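Local coordinates for protein stn1 (Schizosaccharomyces pombe, PDB 3KF6) that helps maintain telomeres with its partner Ten1 and binds single-stranded telomeric DNA, represented here by its N-terminal OB-fold part, at residues S24-I29 against G107-F112. Sequence-based numbering, arbitrary orientation.
Sequences SDVHKI and GKINSF
Ile109 meets both Val26 and Ile29 through its side chain, and the contact is wholly apolar. No hydrogen bond joins the two segments. The two branches of Ile109 divide the work. Ile109 CG2 lies 4.2 Å from Val26 CG1. Its longer arm meets Ile29 tip to tip, with the CD1 atoms of Ile109 and Ile29 4.1 Å apart. In Ile109, CG1 sits between the backbone N and the carbonyl carbon (chi1 39°), which sends the arm to Ile29 and leaves CG2 for Val26. All three residues are buried, yet the two segments bury just 104 Å² between them, so this is a light touch of methyl groups.

Backbone hydrogen bonds shape the 24-29 side. A type I turn runs from Val26 to Ile29. Ile29 N donates a hydrogen bond to Val26 O (3.2 Å), and Lys28 N donates one to Asp25 O (2.9 Å). The turn brings Val26 and Ile29 to the same isoleucine.

Ile50 of strand 49-62 touches both Ile29 and Ile109, and Phe31 packs on Ile109, extending the apolar cluster. Asp25 forms a salt bridge with Lys143 of helix 130-153. Strand 102-110 pairs antiparallel with strands 49-62 and 117-120 in the curled sheet of the OB barrel. Helix 23-26 and the Val26 to Ile29 turn, which precede the first long strand, 49-62, thus pack against strand 102-110 near its end.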
ATOM      1  N   SER A  24      -2.471   4.784   8.079  1.00 15.56           N
ATOM      2  CA  SER A  24      -2.901   6.091   8.561  1.00 16.69           C
ATOM      3  C   SER A  24      -3.391   5.983  10.011  1.00 16.61           C
ATOM      4  O   SER A  24      -3.200   6.903  10.802  1.00 18.15           O
ATOM      5  CB  SER A  24      -4.012   6.651   7.675  1.00 17.48           C
ATOM      6  OG  SER A  24      -5.146   5.809   7.691  1.00 19.31           O
ATOM      7  N   ASP A  25      -4.013   4.859  10.360  1.00 16.93           N
ATOM      8  CA  ASP A  25      -4.510   4.671  11.722  1.00 16.77           C
ATOM      9  C   ASP A  25      -3.371   4.345  12.680  1.00 17.86           C
ATOM     10  O   ASP A  25      -3.423   4.689  13.868  1.00 18.43           O
ATOM     11  CB  ASP A  25      -5.579   3.570  11.764  1.00 16.29           C
ATOM     12  CG  ASP A  25      -6.874   4.000  11.092  1.00 19.44           C
ATOM     13  OD1 ASP A  25      -7.276   5.169  11.291  1.00 19.11           O
ATOM     14  OD2 ASP A  25      -7.494   3.181  10.380  1.00 18.96           O
ATOM     15  N   VAL A  26      -2.339   3.680  12.173  1.00 18.68           N
ATOM     16  CA  VAL A  26      -1.186   3.357  13.008  1.00 17.51           C
ATOM     17  C   VAL A  26      -0.579   4.679  13.487  1.00 19.86           C
ATOM     18  O   VAL A  26      -0.213   4.817  14.657  1.00 19.92           O
ATOM     19  CB  VAL A  26      -0.138   2.534  12.213  1.00 16.91           C
ATOM     20  CG1 VAL A  26       1.123   2.331  13.046  1.00 19.06           C
ATOM     21  CG2 VAL A  26      -0.724   1.184  11.845  1.00 17.98           C
ATOM     22  N   HIS A  27      -0.504   5.655  12.587  1.00 19.54           N
ATOM     23  CA  HIS A  27       0.046   6.972  12.921  1.00 21.00           C
ATOM     24  C   HIS A  27      -0.853   7.769  13.861  1.00 22.68           C
ATOM     25  O   HIS A  27      -0.477   8.851  14.316  1.00 23.05           O
ATOM     26  CB  HIS A  27       0.295   7.784  11.644  1.00 19.81           C
ATOM     27  CG  HIS A  27       1.540   7.390  10.910  1.00 20.49           C
ATOM     28  ND1 HIS A  27       2.801   7.750  11.336  1.00 21.10           N
ATOM     29  CD2 HIS A  27       1.718   6.653   9.786  1.00 18.75           C
ATOM     30  CE1 HIS A  27       3.702   7.252  10.508  1.00 21.54           C
ATOM     31  NE2 HIS A  27       3.072   6.580   9.559  1.00 21.22           N
ATOM     32  N   LYS A  28      -2.034   7.235  14.157  1.00 23.13           N
ATOM     33  CA  LYS A  28      -2.970   7.917  15.047  1.00 25.56           C
ATOM     34  C   LYS A  28      -3.005   7.312  16.445  1.00 26.35           C
ATOM     35  O   LYS A  28      -3.705   7.811  17.329  1.00 27.28           O
ATOM     36  CB  LYS A  28      -4.376   7.907  14.442  1.00 26.03           C
ATOM     37  CG  LYS A  28      -4.517   8.813  13.233  1.00 28.57           C
ATOM     38  CD  LYS A  28      -5.914   8.742  12.645  1.00 30.86           C
ATOM     39  CE  LYS A  28      -6.025   9.609  11.401  1.00 32.79           C
ATOM     40  NZ  LYS A  28      -7.355   9.483  10.743  1.00 36.11           N
ATOM     41  N   ILE A  29      -2.259   6.231  16.645  1.00 25.24           N
ATOM     42  CA  ILE A  29      -2.210   5.587  17.951  1.00 27.03           C
ATOM     43  C   ILE A  29      -1.554   6.556  18.930  1.00 28.79           C
ATOM     44  O   ILE A  29      -0.548   7.187  18.610  1.00 29.22           O
ATOM     45  CB  ILE A  29      -1.391   4.279  17.908  1.00 25.51           C
ATOM     46  CG1 ILE A  29      -2.082   3.257  17.000  1.00 24.43           C
ATOM     47  CG2 ILE A  29      -1.242   3.705  19.319  1.00 26.15           C
ATOM     48  CD1 ILE A  29      -1.258   2.008  16.743  1.00 22.99           C
ATOM     49  N   GLY A 107       4.251  -7.011  13.394  1.00 18.63           N
ATOM     50  CA  GLY A 107       5.270  -6.480  14.282  1.00 20.14           C
ATOM     51  C   GLY A 107       4.715  -5.659  15.422  1.00 19.97           C
ATOM     52  O   GLY A 107       3.501  -5.592  15.623  1.00 18.61           O
ATOM     53  N   LYS A 108       5.609  -5.039  16.183  1.00 20.46           N
ATOM     54  CA  LYS A 108       5.191  -4.210  17.301  1.00 23.40           C
ATOM     55  C   LYS A 108       5.495  -2.757  17.002  1.00 22.74           C
ATOM     56  O   LYS A 108       6.464  -2.441  16.314  1.00 21.80           O
ATOM     57  CB  LYS A 108       5.902  -4.633  18.593  1.00 25.72           C
ATOM     58  CG  LYS A 108       7.414  -4.708  18.496  1.00 29.12           C
ATOM     59  CD  LYS A 108       8.032  -4.976  19.865  1.00 32.49           C
ATOM     60  CE  LYS A 108       9.515  -5.297  19.773  1.00 34.99           C
ATOM     61  NZ  LYS A 108       9.767  -6.617  19.129  1.00 36.40           N
ATOM     62  N   ILE A 109       4.644  -1.875  17.506  1.00 26.50           N
ATOM     63  CA  ILE A 109       4.827  -0.453  17.297  1.00 29.69           C
ATOM     64  C   ILE A 109       5.957   0.062  18.170  1.00 31.86           C
ATOM     65  O   ILE A 109       6.145  -0.401  19.295  1.00 32.59           O
ATOM     66  CB  ILE A 109       3.542   0.326  17.629  1.00 32.51           C
ATOM     67  CG1 ILE A 109       2.879  -0.281  18.869  1.00 33.63           C
ATOM     68  CG2 ILE A 109       2.610   0.311  16.431  1.00 34.68           C
ATOM     69  CD1 ILE A 109       1.582   0.395  19.278  1.00 35.21           C
ATOM     70  N   ASN A 110       6.713   1.012  17.631  1.00 33.13           N
ATOM     71  CA  ASN A 110       7.831   1.620  18.339  1.00 33.90           C
ATOM     72  C   ASN A 110       7.636   3.129  18.284  1.00 33.76           C
ATOM     73  O   ASN A 110       7.553   3.705  17.201  1.00 31.88           O
ATOM     74  CB  ASN A 110       9.149   1.239  17.664  1.00 35.77           C
ATOM     75  CG  ASN A 110      10.353   1.832  18.366  1.00 39.18           C
ATOM     76  OD1 ASN A 110      10.579   1.586  19.552  1.00 41.31           O
ATOM     77  ND2 ASN A 110      11.136   2.617  17.636  1.00 40.41           N
ATOM     78  N   SER A 111       7.571   3.767  19.448  1.00 33.45           N
ATOM     79  CA  SER A 111       7.353   5.210  19.511  1.00 34.87           C
ATOM     80  C   SER A 111       8.509   6.008  20.107  1.00 35.14           C
ATOM     81  O   SER A 111       8.289   7.037  20.748  1.00 36.06           O
ATOM     82  CB  SER A 111       6.081   5.505  20.311  1.00 36.02           C
ATOM     83  OG  SER A 111       6.185   4.997  21.631  1.00 38.53           O
ATOM     84  N   PHE A 112       9.735   5.545  19.891  1.00 34.99           N
ATOM     85  CA  PHE A 112      10.910   6.236  20.414  1.00 36.72           C
ATOM     86  C   PHE A 112      11.012   7.646  19.824  1.00 36.35           C
ATOM     87  O   PHE A 112      11.277   8.613  20.542  1.00 36.91           O
ATOM     88  CB  PHE A 112      12.172   5.427  20.096  1.00 38.12           C
ATOM     89  CG  PHE A 112      13.439   6.029  20.640  1.00 41.10           C
ATOM     90  CD1 PHE A 112      14.305   6.732  19.808  1.00 41.49           C
ATOM     91  CD2 PHE A 112      13.768   5.891  21.985  1.00 42.10           C
ATOM     92  CE1 PHE A 112      15.483   7.288  20.308  1.00 42.53           C
ATOM     93  CE2 PHE A 112      14.943   6.444  22.495  1.00 42.12           C
ATOM     94  CZ  PHE A 112      15.801   7.143  21.654  1.00 42.30           C
TER